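Side-chain contacts in branched-chain-amino-acid aminotransferase (Pseudomonas aeruginosa, PDB 6NST), which probably transfers amino groups between leucine, isoleucine or valine and 2-oxoglutarate, with pyridoxal 5'-phosphate as cofactor: residues W11-L16 / I73-D78; V261-E266 / G275-V280; Y288-L291 / K295-A298. The protein carries 1 engineered substitution. All blocks are in the same frame, centred on the assembly; numbering follows the deposited sequence.

How the interactions relate
Interaction 1 lies on the antiparallel sheet near the N-terminus. Interactions 2 and 3 are surface contacts at the two ends of helix 279-292, and interaction 2 also involves the mixed sheet. The centres of interactions 1 and 2 are about 40 Å apart, on opposite sides of the chain's centre. Residues 275-280 lead into the shared helix and residues 288-291 lie near its end. Interactions 2 and 3 touch where V261 packs on Y288. The chemistry differs with place. Interaction 1 is aromatic and partly buried. Interaction 2 packs a proline ring and arginine methylenes, with R265 carbons against a backbone carbonyl, and has no hydrogen bond across it. Interaction 3 adds one backbone hydrogen bond.

Interaction 1 of 3, residues W11-L16 / I73-D78; sequences WYDGEL and IPYSRD
W11 and Y75 form a T-shaped (edge-to-face) aromatic contact between the first beta hairpin of the chain and the loop that leads into helix 77-89. The edge of the W11 six-membered ring points at the face of Y75. The ring centroids are 5.2 Å apart and the planes meet at 75°. W11 CH2 sits over the middle of the Y75 ring and lies 3.9 Å from Y75 CD2. The W11 side chain reaches this place with CG anti to the backbone N (chi1 -170°). Y75 has CG anti to its carbonyl carbon (chi1 -54°), and its ring extends toward the hairpin.

The hydroxyl end of Y75 meets the turn. Y75 OH lies 3.5 Å from D13 CB. It is 3.1 Å from D13 O, but the angle is poor and no hydrogen bond forms between them. The turn is type I', from Y12 to E15, and it joins strands 9-12 and 15-18. G14 has a positive phi there, and at its backbone angles a CB would be jammed against the carbonyl O of D13. The turn also folds back over the indole: G14 N lies 3.2 Å above one face of W11, near the rim. The carboxylate of D13 is bonded to V120 N and H119 ND1, so its polar end is held by the adjacent strand and not by Y75.

Strand 118-126 pairs with strand 9-12, and its V120 packs on both W11 and Y75. From helix 77-89, A83 touches W11 and I80 touches Y75. The aromatic pair thus lies between the sheet and this helix.

Interaction 2 of 3, residues V261-E266 / G275-V280; sequences VTPIRE and GRRGPV
R277 turns its CG anti to the backbone N (chi1 -178°), and this lays the start of its side chain beside the ring of P263. The chain then bends at chi3 (57°). R265 places its CG between the backbone N and the carbonyl carbon (chi1 63°). From there its chain runs extended to NE, and its guanidinium runs off past the contact.

The P263 ring and the R277 methylenes run alongside each other in the same direction. P263 CG is 3.8 Å from both R277 CG and R277 CD. This is packing of ring carbons against the aliphatic part of the arginine. The second meeting is closer to the backbone. R265 CB lies 3.2 Å from G275 O, while R265 CD is 3.7 Å from that same oxygen. G275 CA comes within 4.6 Å of R265 CA.

The contact joins strand 262-267 of the mixed sheet to the loop that enters helix 279-292, where G278 is the N-cap residue. T281 and Q285 of that helix also touch P263.

The charged ends have other partners. R277 NH1 bonds to Q285 OE1, and R265 NE bonds weakly to G139 O. Across the contact itself there is no hydrogen bond or salt bridge. R277 packs its methylenes on P263, while the R265 carbons lie against a carbonyl oxygen. The contact therefore rests on shape and close packing.

Interaction 3 of 3, residues Y288-L291 / K295-A298; sequences YFDL and KTEA
D290 holds the close part of this contact, where the chain folds back just after helix 279-292. Its carbonyl oxygen accepts a hydrogen bond from T296 N at 3.2 Å, with an N-H...O angle of 159°. K295 N is also near, 3.0 Å from D290 O. Next to this backbone bond, T296 OG1 rests 3.5 Å from D290 CB. The T296 hydroxyl oxygen is anti to its own carbonyl carbon (chi1 -58°), which turns it to the D290 side chain. L291 adds a further touch: its methyl CD1 lies 3.5 Å from A298 O.

The outer side is looser. K295 is exposed, and its extended chain crosses the D290 side chain at a slant. D290 OD1 is 3.6 Å from K295 CD, a methylene. The charged ends stay farther apart: D290 OD1 and K295 NZ are separated by 4.8 Å, so their attraction is probably modest and they make no salt bridge. A298 is exposed too.

The contact ties the last turn of helix 279-292 to the loop that runs on to strand 303-305. R303 NH1, from that strand, bonds to both L291 O and A298 O and so bridges the two segments. H299 and W302 touch L291. On Y288, the helix packs against helix 220-231 through T221, T224, I225 and L228.

Interaction 1 of 3, residues W11-L16 / I73-D78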
ATOM      1  N   TRP A  11      37.195 -23.851   5.183  1.00 24.61           N
ATOM      2  CA  TRP A  11      36.457 -24.811   5.993  1.00 20.35           C
ATOM      3  C   TRP A  11      35.208 -25.240   5.234  1.00 18.00           C
ATOM      4  O   TRP A  11      34.385 -24.401   4.858  1.00 18.91           O
ATOM      5  CB  TRP A  11      36.094 -24.194   7.339  1.00 20.68           C
ATOM      6  CG  TRP A  11      35.543 -25.159   8.341  1.00 21.13           C
ATOM      7  CD1 TRP A  11      36.249 -25.857   9.278  1.00 23.84           C
ATOM      8  CD2 TRP A  11      34.169 -25.518   8.524  1.00 28.44           C
ATOM      9  NE1 TRP A  11      35.400 -26.634  10.030  1.00 28.30           N
ATOM     10  CE2 TRP A  11      34.117 -26.445   9.585  1.00 17.31           C
ATOM     11  CE3 TRP A  11      32.978 -25.150   7.892  1.00 24.87           C
ATOM     12  CZ2 TRP A  11      32.919 -27.001  10.032  1.00 23.99           C
ATOM     13  CZ3 TRP A  11      31.792 -25.709   8.333  1.00 17.95           C
ATOM     14  CH2 TRP A  11      31.771 -26.623   9.390  1.00 24.59           C
ATOM     15  N   TYR A  12      35.074 -26.541   4.998  1.00 24.08           N
ATOM     16  CA  TYR A  12      34.016 -27.075   4.141  1.00 22.25           C
ATOM     17  C   TYR A  12      33.470 -28.336   4.804  1.00 30.84           C
ATOM     18  O   TYR A  12      34.076 -29.408   4.704  1.00 43.52           O
ATOM     19  CB  TYR A  12      34.552 -27.361   2.742  1.00 28.13           C
ATOM     20  CG  TYR A  12      33.507 -27.547   1.661  1.00 22.79           C
ATOM     21  CD1 TYR A  12      32.176 -27.794   1.972  1.00 21.19           C
ATOM     22  CD2 TYR A  12      33.862 -27.483   0.321  1.00 26.54           C
ATOM     23  CE1 TYR A  12      31.231 -27.964   0.977  1.00 30.21           C
ATOM     24  CE2 TYR A  12      32.927 -27.653  -0.677  1.00 26.30           C
ATOM     25  CZ  TYR A  12      31.613 -27.892  -0.346  1.00 28.33           C
ATOM     26  OH  TYR A  12      30.683 -28.060  -1.346  1.00 31.83           O
ATOM     27  N   ASP A  13      32.331 -28.195   5.483  1.00 26.83           N
ATOM     28  CA  ASP A  13      31.583 -29.317   6.051  1.00 25.61           C
ATOM     29  C   ASP A  13      32.441 -30.142   7.015  1.00 32.87           C
ATOM     30  O   ASP A  13      32.591 -31.359   6.874  1.00 34.89           O
ATOM     31  CB  ASP A  13      30.999 -30.198   4.941  1.00 29.96           C
ATOM     32  CG  ASP A  13      29.892 -29.508   4.166  1.00 30.35           C
ATOM     33  OD1 ASP A  13      29.521 -28.374   4.535  1.00 31.81           O
ATOM     34  OD2 ASP A  13      29.392 -30.099   3.188  1.00 26.89           O
ATOM     35  N   GLY A  14      32.988 -29.459   8.018  1.00 26.77           N
ATOM     36  CA  GLY A  14      33.717 -30.113   9.084  1.00 26.94           C
ATOM     37  C   GLY A  14      35.208 -30.253   8.864  1.00 36.99           C
ATOM     38  O   GLY A  14      35.928 -30.586   9.813  1.00 42.47           O
ATOM     39  N   GLU A  15      35.697 -30.015   7.651  1.00 35.83           N
ATOM     40  CA  GLU A  15      37.101 -30.199   7.325  1.00 26.67           C
ATOM     41  C   GLU A  15      37.609 -28.997   6.544  1.00 30.49           C
ATOM     42  O   GLU A  15      36.846 -28.287   5.884  1.00 26.54           O
ATOM     43  CB  GLU A  15      37.330 -31.480   6.506  1.00 34.83           C
ATOM     44  CG  GLU A  15      37.004 -32.775   7.236  1.00 46.56           C
ATOM     45  CD  GLU A  15      37.189 -33.999   6.356  1.00 63.03           C
ATOM     46  OE1 GLU A  15      37.448 -33.830   5.146  1.00 66.43           O
ATOM     47  OE2 GLU A  15      37.078 -35.130   6.876  1.00 66.95           O
ATOM     48  N   LEU A  16      38.916 -28.776   6.630  1.00 36.01           N
ATOM     49  CA  LEU A  16      39.585 -27.800   5.784  1.00 34.24           C
ATOM     50  C   LEU A  16      39.948 -28.466   4.464  1.00 33.85           C
ATOM     51  O   LEU A  16      40.462 -29.589   4.447  1.00 35.55           O
ATOM     52  CB  LEU A  16      40.843 -27.250   6.458  1.00 34.01           C
ATOM     53  CG  LEU A  16      40.659 -26.487   7.769  1.00 40.39           C
ATOM     54  CD1 LEU A  16      42.008 -26.268   8.421  1.00 39.11           C
ATOM     55  CD2 LEU A  16      39.950 -25.160   7.533  1.00 20.61           C
ATOM     56  N   ILE A  73      21.215 -26.273  10.396  1.00 15.86           N
ATOM     57  CA  ILE A  73      22.672 -26.293  10.278  1.00 19.11           C
ATOM     58  C   ILE A  73      23.194 -27.583  10.899  1.00 22.26           C
ATOM     59  O   ILE A  73      22.911 -27.860  12.073  1.00 23.74           O
ATOM     60  CB  ILE A  73      23.305 -25.062  10.944  1.00 25.32           C
ATOM     61  CG1 ILE A  73      22.741 -23.776  10.337  1.00 19.18           C
ATOM     62  CG2 ILE A  73      24.822 -25.106  10.808  1.00 13.16           C
ATOM     63  CD1 ILE A  73      23.288 -22.512  10.974  1.00 23.11           C
ATOM     64  N   PRO A  74      23.963 -28.393  10.165  1.00 25.24           N
ATOM     65  CA  PRO A  74      24.412 -29.684  10.709  1.00 33.25           C
ATOM     66  C   PRO A  74      25.536 -29.542  11.722  1.00 24.99           C
ATOM     67  O   PRO A  74      26.146 -30.536  12.126  1.00 30.99           O
ATOM     68  CB  PRO A  74      24.886 -30.449   9.464  1.00 27.90           C
ATOM     69  CG  PRO A  74      24.421 -29.633   8.279  1.00 31.66           C
ATOM     70  CD  PRO A  74      24.368 -28.224   8.763  1.00 29.28           C
ATOM     71  N   TYR A  75      25.822 -28.311  12.131  1.00 25.99           N
ATOM     72  CA  TYR A  75      26.882 -28.027  13.082  1.00 20.00           C
ATOM     73  C   TYR A  75      26.359 -27.067  14.137  1.00 21.26           C
ATOM     74  O   TYR A  75      25.388 -26.338  13.921  1.00 29.73           O
ATOM     75  CB  TYR A  75      28.119 -27.444  12.380  1.00 22.49           C
ATOM     76  CG  TYR A  75      28.598 -28.325  11.253  1.00 30.46           C
ATOM     77  CD1 TYR A  75      29.399 -29.431  11.508  1.00 24.96           C
ATOM     78  CD2 TYR A  75      28.221 -28.073   9.938  1.00 24.93           C
ATOM     79  CE1 TYR A  75      29.824 -30.254  10.487  1.00 24.63           C
ATOM     80  CE2 TYR A  75      28.643 -28.891   8.909  1.00 25.29           C
ATOM     81  CZ  TYR A  75      29.444 -29.979   9.191  1.00 30.67           C
ATOM     82  OH  TYR A  75      29.863 -30.801   8.175  1.00 32.29           O
ATOM     83  N   SER A  76      27.013 -27.082  15.289  1.00 23.31           N
ATOM     84  CA  SER A  76      26.599 -26.252  16.405  1.00 24.75           C
ATOM     85  C   SER A  76      27.305 -24.903  16.359  1.00 21.05           C
ATOM     86  O   SER A  76      28.227 -24.677  15.574  1.00 28.84           O
ATOM     87  CB  SER A  76      26.893 -26.958  17.722  1.00 24.86           C
ATOM     88  OG  SER A  76      28.282 -27.198  17.858  1.00 36.11           O
ATOM     89  N   ARG A  77      26.860 -23.997  17.232  1.00 14.06           N
ATOM     90  CA  ARG A  77      27.475 -22.676  17.294  1.00 13.87           C
ATOM     91  C   ARG A  77      28.942 -22.766  17.698  1.00 16.84           C
ATOM     92  O   ARG A  77      29.783 -22.032  17.166  1.00 24.38           O
ATOM     93  CB  ARG A  77      26.696 -21.786  18.260  1.00 16.25           C
ATOM     94  CG  ARG A  77      25.294 -21.462  17.779  1.00 28.83           C
ATOM     95  CD  ARG A  77      24.515 -20.683  18.820  1.00 29.30           C
ATOM     96  NE  ARG A  77      23.203 -20.281  18.321  1.00 29.75           N
ATOM     97  CZ  ARG A  77      22.140 -21.078  18.291  1.00 20.60           C
ATOM     98  NH1 ARG A  77      22.231 -22.328  18.723  1.00 27.89           N
ATOM     99  NH2 ARG A  77      20.987 -20.626  17.822  1.00 22.14           N
ATOM    100  N   ASP A  78      29.271 -23.669  18.627  1.00 26.56           N
ATOM    101  CA  ASP A  78      30.657 -23.793  19.069  1.00 19.82           C
ATOM    102  C   ASP A  78      31.556 -24.277  17.938  1.00 26.40           C
ATOM    103  O   ASP A  78      32.707 -23.840  17.823  1.00 25.29           O
ATOM    104  CB  ASP A  78      30.751 -24.735  20.269  1.00 21.50           C
ATOM    105  CG  ASP A  78      32.158 -24.825  20.831  1.00 21.02           C
ATOM    106  OD1 ASP A  78      32.614 -23.846  21.457  1.00 24.39           O
ATOM    107  OD2 ASP A  78      32.810 -25.874  20.646  1.00 37.24           O
TER

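Interaction 2 of 3, residues V261-E266 / G275-V280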
ATOM      1  N   VAL A 261      32.263   2.603   9.537  1.00 19.97           N
ATOM      2  CA  VAL A 261      31.537   3.867   9.650  1.00 15.76           C
ATOM      3  C   VAL A 261      31.963   4.714   8.458  1.00 23.33           C
ATOM      4  O   VAL A 261      33.081   5.242   8.430  1.00 28.06           O
ATOM      5  CB  VAL A 261      31.811   4.593  10.971  1.00 20.65           C
ATOM      6  CG1 VAL A 261      31.033   5.899  11.024  1.00 20.73           C
ATOM      7  CG2 VAL A 261      31.449   3.706  12.153  1.00 29.47           C
ATOM      8  N   THR A 262      31.083   4.843   7.469  1.00 24.08           N
ATOM      9  CA  THR A 262      31.389   5.598   6.259  1.00 14.14           C
ATOM     10  C   THR A 262      30.576   6.883   6.237  1.00 21.19           C
ATOM     11  O   THR A 262      29.338   6.825   6.165  1.00 16.04           O
ATOM     12  CB  THR A 262      31.095   4.760   5.014  1.00 27.00           C
ATOM     13  OG1 THR A 262      31.948   3.608   5.000  1.00 18.09           O
ATOM     14  CG2 THR A 262      31.330   5.577   3.752  1.00 29.38           C
ATOM     15  N   PRO A 263      31.206   8.053   6.304  1.00 19.70           N
ATOM     16  CA  PRO A 263      30.441   9.304   6.283  1.00 20.37           C
ATOM     17  C   PRO A 263      29.752   9.521   4.944  1.00 18.83           C
ATOM     18  O   PRO A 263      30.179   9.016   3.904  1.00 22.73           O
ATOM     19  CB  PRO A 263      31.505  10.379   6.537  1.00 17.87           C
ATOM     20  CG  PRO A 263      32.663   9.645   7.148  1.00 16.90           C
ATOM     21  CD  PRO A 263      32.642   8.284   6.533  1.00 16.10           C
ATOM     22  N   ILE A 264      28.669  10.292   4.988  1.00 16.65           N
ATOM     23  CA  ILE A 264      27.876  10.629   3.811  1.00 17.97           C
ATOM     24  C   ILE A 264      27.894  12.140   3.663  1.00 18.18           C
ATOM     25  O   ILE A 264      27.382  12.859   4.529  1.00 19.68           O
ATOM     26  CB  ILE A 264      26.432  10.118   3.925  1.00 17.78           C
ATOM     27  CG1 ILE A 264      26.400   8.595   4.068  1.00 20.27           C
ATOM     28  CG2 ILE A 264      25.616  10.571   2.727  1.00 12.97           C
ATOM     29  CD1 ILE A 264      25.043   8.056   4.475  1.00 17.86           C
ATOM     30  N   ARG A 265      28.475  12.625   2.568  1.00 19.76           N
ATOM     31  CA  ARG A 265      28.574  14.063   2.364  1.00 16.61           C
ATOM     32  C   ARG A 265      27.485  14.624   1.461  1.00 18.41           C
ATOM     33  O   ARG A 265      27.214  15.828   1.527  1.00 21.63           O
ATOM     34  CB  ARG A 265      29.943  14.428   1.781  1.00 16.26           C
ATOM     35  CG  ARG A 265      30.224  13.835   0.418  1.00 21.92           C
ATOM     36  CD  ARG A 265      31.565  14.315  -0.108  1.00 29.97           C
ATOM     37  NE  ARG A 265      31.910  13.675  -1.373  1.00 38.48           N
ATOM     38  CZ  ARG A 265      31.571  14.150  -2.566  1.00 37.85           C
ATOM     39  NH1 ARG A 265      30.873  15.274  -2.660  1.00 30.81           N
ATOM     40  NH2 ARG A 265      31.928  13.499  -3.664  1.00 39.03           N
ATOM     41  N   GLU A 266      26.845  13.788   0.643  1.00 13.28           N
ATOM     42  CA  GLU A 266      25.888  14.265  -0.345  1.00 24.34           C
ATOM     43  C   GLU A 266      24.835  13.194  -0.589  1.00 22.59           C
ATOM     44  O   GLU A 266      25.159  12.009  -0.685  1.00 22.73           O
ATOM     45  CB  GLU A 266      26.589  14.623  -1.661  1.00 22.90           C
ATOM     46  CG  GLU A 266      25.740  15.424  -2.628  1.00 24.55           C
ATOM     47  CD  GLU A 266      26.304  15.414  -4.035  1.00 25.37           C
ATOM     48  OE1 GLU A 266      26.497  14.312  -4.591  1.00 17.89           O
ATOM     49  OE2 GLU A 266      26.555  16.506  -4.584  1.00 32.14           O
ATOM     50  N   GLY A 275      29.194  19.264   3.964  1.00 25.41           N
ATOM     51  CA  GLY A 275      29.746  18.450   2.902  1.00 19.89           C
ATOM     52  C   GLY A 275      30.979  17.657   3.267  1.00 25.47           C
ATOM     53  O   GLY A 275      31.627  17.107   2.370  1.00 28.07           O
ATOM     54  N   ARG A 276      31.330  17.584   4.549  1.00 19.15           N
ATOM     55  CA  ARG A 276      32.475  16.807   4.996  1.00 25.11           C
ATOM     56  C   ARG A 276      32.063  15.998   6.218  1.00 28.05           C
ATOM     57  O   ARG A 276      30.911  16.047   6.662  1.00 20.60           O
ATOM     58  CB  ARG A 276      33.677  17.712   5.294  1.00 29.74           C
ATOM     59  CG  ARG A 276      33.388  18.817   6.292  1.00 43.87           C
ATOM     60  CD  ARG A 276      34.593  19.725   6.483  1.00 55.17           C
ATOM     61  NE  ARG A 276      34.313  20.789   7.443  1.00 62.08           N
ATOM     62  CZ  ARG A 276      33.835  21.984   7.116  1.00 64.80           C
ATOM     63  NH1 ARG A 276      33.585  22.277   5.847  1.00 63.60           N
ATOM     64  NH2 ARG A 276      33.607  22.889   8.058  1.00 73.13           N
ATOM     65  N   ARG A 277      33.014  15.239   6.757  1.00 28.81           N
ATOM     66  CA  ARG A 277      32.749  14.407   7.924  1.00 25.48           C
ATOM     67  C   ARG A 277      32.480  15.289   9.137  1.00 26.65           C
ATOM     68  O   ARG A 277      33.332  16.095   9.528  1.00 26.51           O
ATOM     69  CB  ARG A 277      33.929  13.473   8.180  1.00 36.39           C
ATOM     70  CG  ARG A 277      33.742  12.518   9.349  1.00 30.14           C
ATOM     71  CD  ARG A 277      34.961  11.617   9.512  1.00 32.23           C
ATOM     72  NE  ARG A 277      36.189  12.390   9.697  1.00 30.08           N
ATOM     73  CZ  ARG A 277      37.411  11.866   9.684  1.00 30.56           C
ATOM     74  NH1 ARG A 277      37.577  10.564   9.493  1.00 24.30           N
ATOM     75  NH2 ARG A 277      38.469  12.646   9.858  1.00 29.16           N
ATOM     76  N   GLY A 278      31.298  15.142   9.724  1.00 23.27           N
ATOM     77  CA  GLY A 278      30.909  15.945  10.860  1.00 23.37           C
ATOM     78  C   GLY A 278      31.590  15.502  12.136  1.00 22.41           C
ATOM     79  O   GLY A 278      32.275  14.470  12.201  1.00 22.18           O
ATOM     80  N   PRO A 279      31.402  16.297  13.193  1.00 30.59           N
ATOM     81  CA  PRO A 279      32.068  16.001  14.470  1.00 22.96           C
ATOM     82  C   PRO A 279      31.567  14.720  15.118  1.00 31.07           C
ATOM     83  O   PRO A 279      32.367  13.916  15.608  1.00 40.98           O
ATOM     84  CB  PRO A 279      31.737  17.227  15.336  1.00 17.62           C
ATOM     85  CG  PRO A 279      31.273  18.284  14.375  1.00 17.28           C
ATOM     86  CD  PRO A 279      30.634  17.553  13.243  1.00 28.30           C
ATOM     87  N   VAL A 280      30.246  14.528  15.137  1.00 22.06           N
ATOM     88  CA  VAL A 280      29.682  13.339  15.769  1.00 20.41           C
ATOM     89  C   VAL A 280      30.081  12.084  15.005  1.00 25.96           C
ATOM     90  O   VAL A 280      30.439  11.064  15.607  1.00 18.95           O
ATOM     91  CB  VAL A 280      28.152  13.476  15.892  1.00 19.82           C
ATOM     92  CG1 VAL A 280      27.539  12.192  16.434  1.00 15.10           C
ATOM     93  CG2 VAL A 280      27.802  14.655  16.792  1.00 15.85           C
TER

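Interaction 3 of 3, residues Y288-L291 / K295-A298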
ATOM      1  N   TYR A 288      34.538   3.368  16.999  1.00 26.51           N
ATOM      2  CA  TYR A 288      34.349   2.045  16.413  1.00 22.57           C
ATOM      3  C   TYR A 288      35.677   1.444  15.964  1.00 26.02           C
ATOM      4  O   TYR A 288      35.921   0.248  16.163  1.00 23.41           O
ATOM      5  CB  TYR A 288      33.364   2.111  15.245  1.00 16.86           C
ATOM      6  CG  TYR A 288      33.123   0.765  14.598  1.00 16.68           C
ATOM      7  CD1 TYR A 288      32.250  -0.154  15.167  1.00 23.66           C
ATOM      8  CD2 TYR A 288      33.774   0.409  13.422  1.00 30.49           C
ATOM      9  CE1 TYR A 288      32.030  -1.390  14.583  1.00 16.50           C
ATOM     10  CE2 TYR A 288      33.560  -0.822  12.830  1.00 22.60           C
ATOM     11  CZ  TYR A 288      32.687  -1.717  13.415  1.00 20.59           C
ATOM     12  OH  TYR A 288      32.472  -2.943  12.828  1.00 25.69           O
ATOM     13  N   PHE A 289      36.547   2.254  15.355  1.00 27.02           N
ATOM     14  CA  PHE A 289      37.846   1.747  14.923  1.00 28.94           C
ATOM     15  C   PHE A 289      38.724   1.381  16.114  1.00 33.30           C
ATOM     16  O   PHE A 289      39.439   0.373  16.076  1.00 25.22           O
ATOM     17  CB  PHE A 289      38.546   2.774  14.034  1.00 32.11           C
ATOM     18  CG  PHE A 289      38.142   2.701  12.590  1.00 58.39           C
ATOM     19  CD1 PHE A 289      38.956   2.076  11.660  1.00 68.96           C
ATOM     20  CD2 PHE A 289      36.948   3.255  12.161  1.00 63.77           C
ATOM     21  CE1 PHE A 289      38.587   2.010  10.331  1.00 72.88           C
ATOM     22  CE2 PHE A 289      36.573   3.192  10.835  1.00 63.56           C
ATOM     23  CZ  PHE A 289      37.393   2.570   9.920  1.00 70.75           C
ATOM     24  N   ASP A 290      38.688   2.188  17.179  1.00 31.99           N
ATOM     25  CA  ASP A 290      39.424   1.843  18.390  1.00 36.98           C
ATOM     26  C   ASP A 290      38.919   0.541  18.995  1.00 40.70           C
ATOM     27  O   ASP A 290      39.707  -0.236  19.550  1.00 35.13           O
ATOM     28  CB  ASP A 290      39.316   2.972  19.416  1.00 36.24           C
ATOM     29  CG  ASP A 290      40.071   4.216  18.998  1.00 33.64           C
ATOM     30  OD1 ASP A 290      40.855   4.141  18.027  1.00 30.42           O
ATOM     31  OD2 ASP A 290      39.875   5.270  19.642  1.00 28.83           O
ATOM     32  N   LEU A 291      37.615   0.284  18.893  1.00 28.91           N
ATOM     33  CA  LEU A 291      37.043  -0.916  19.488  1.00 26.38           C
ATOM     34  C   LEU A 291      37.442  -2.165  18.710  1.00 29.52           C
ATOM     35  O   LEU A 291      37.907  -3.151  19.294  1.00 30.82           O
ATOM     36  CB  LEU A 291      35.523  -0.785  19.556  1.00 25.44           C
ATOM     37  CG  LEU A 291      34.767  -1.957  20.180  1.00 32.51           C
ATOM     38  CD1 LEU A 291      35.078  -2.062  21.666  1.00 31.75           C
ATOM     39  CD2 LEU A 291      33.273  -1.808  19.943  1.00 39.98           C
ATOM     40  N   LYS A 295      42.597  -0.967  20.145  1.00 40.47           N
ATOM     41  CA  LYS A 295      43.261   0.185  20.746  1.00 43.32           C
ATOM     42  C   LYS A 295      42.621   0.572  22.071  1.00 45.58           C
ATOM     43  O   LYS A 295      43.280   1.196  22.911  1.00 49.57           O
ATOM     44  CB  LYS A 295      43.245   1.371  19.780  1.00 44.06           C
ATOM     45  CG  LYS A 295      44.023   1.126  18.497  1.00 48.26           C
ATOM     46  CD  LYS A 295      43.967   2.326  17.569  1.00 46.43           C
ATOM     47  CE  LYS A 295      44.705   2.046  16.271  1.00 53.22           C
ATOM     48  NZ  LYS A 295      44.670   3.214  15.350  1.00 61.04           N
ATOM     49  N   THR A 296      41.356   0.215  22.271  1.00 45.13           N
ATOM     50  CA  THR A 296      40.671   0.347  23.549  1.00 57.18           C
ATOM     51  C   THR A 296      40.382  -1.048  24.081  1.00 61.69           C
ATOM     52  O   THR A 296      39.849  -1.894  23.355  1.00 71.54           O
ATOM     53  CB  THR A 296      39.369   1.138  23.400  1.00 71.16           C
ATOM     54  OG1 THR A 296      39.651   2.432  22.850  1.00 80.70           O
ATOM     55  CG2 THR A 296      38.683   1.299  24.749  1.00 68.93           C
ATOM     56  N   GLU A 297      40.734  -1.289  25.342  1.00 58.79           N
ATOM     57  CA  GLU A 297      40.584  -2.616  25.925  1.00 63.61           C
ATOM     58  C   GLU A 297      39.156  -2.914  26.369  1.00 57.49           C
ATOM     59  O   GLU A 297      38.889  -4.031  26.826  1.00 55.68           O
ATOM     60  CB  GLU A 297      41.544  -2.776  27.107  1.00 73.30           C
ATOM     61  CG  GLU A 297      41.969  -4.211  27.375  1.00 78.57           C
ATOM     62  CD  GLU A 297      43.063  -4.307  28.416  1.00 79.05           C
ATOM     63  OE1 GLU A 297      43.584  -3.249  28.828  1.00 77.43           O
ATOM     64  OE2 GLU A 297      43.401  -5.438  28.823  1.00 79.48           O
ATOM     65  N   ALA A 298      38.237  -1.962  26.240  1.00 51.26           N
ATOM     66  CA  ALA A 298      36.855  -2.198  26.629  1.00 42.86           C
ATOM     67  C   ALA A 298      36.197  -3.216  25.703  1.00 35.70           C
ATOM     68  O   ALA A 298      36.600  -3.389  24.548  1.00 31.65           O
ATOM     69  CB  ALA A 298      36.066  -0.890  26.615  1.00 48.61           C
TER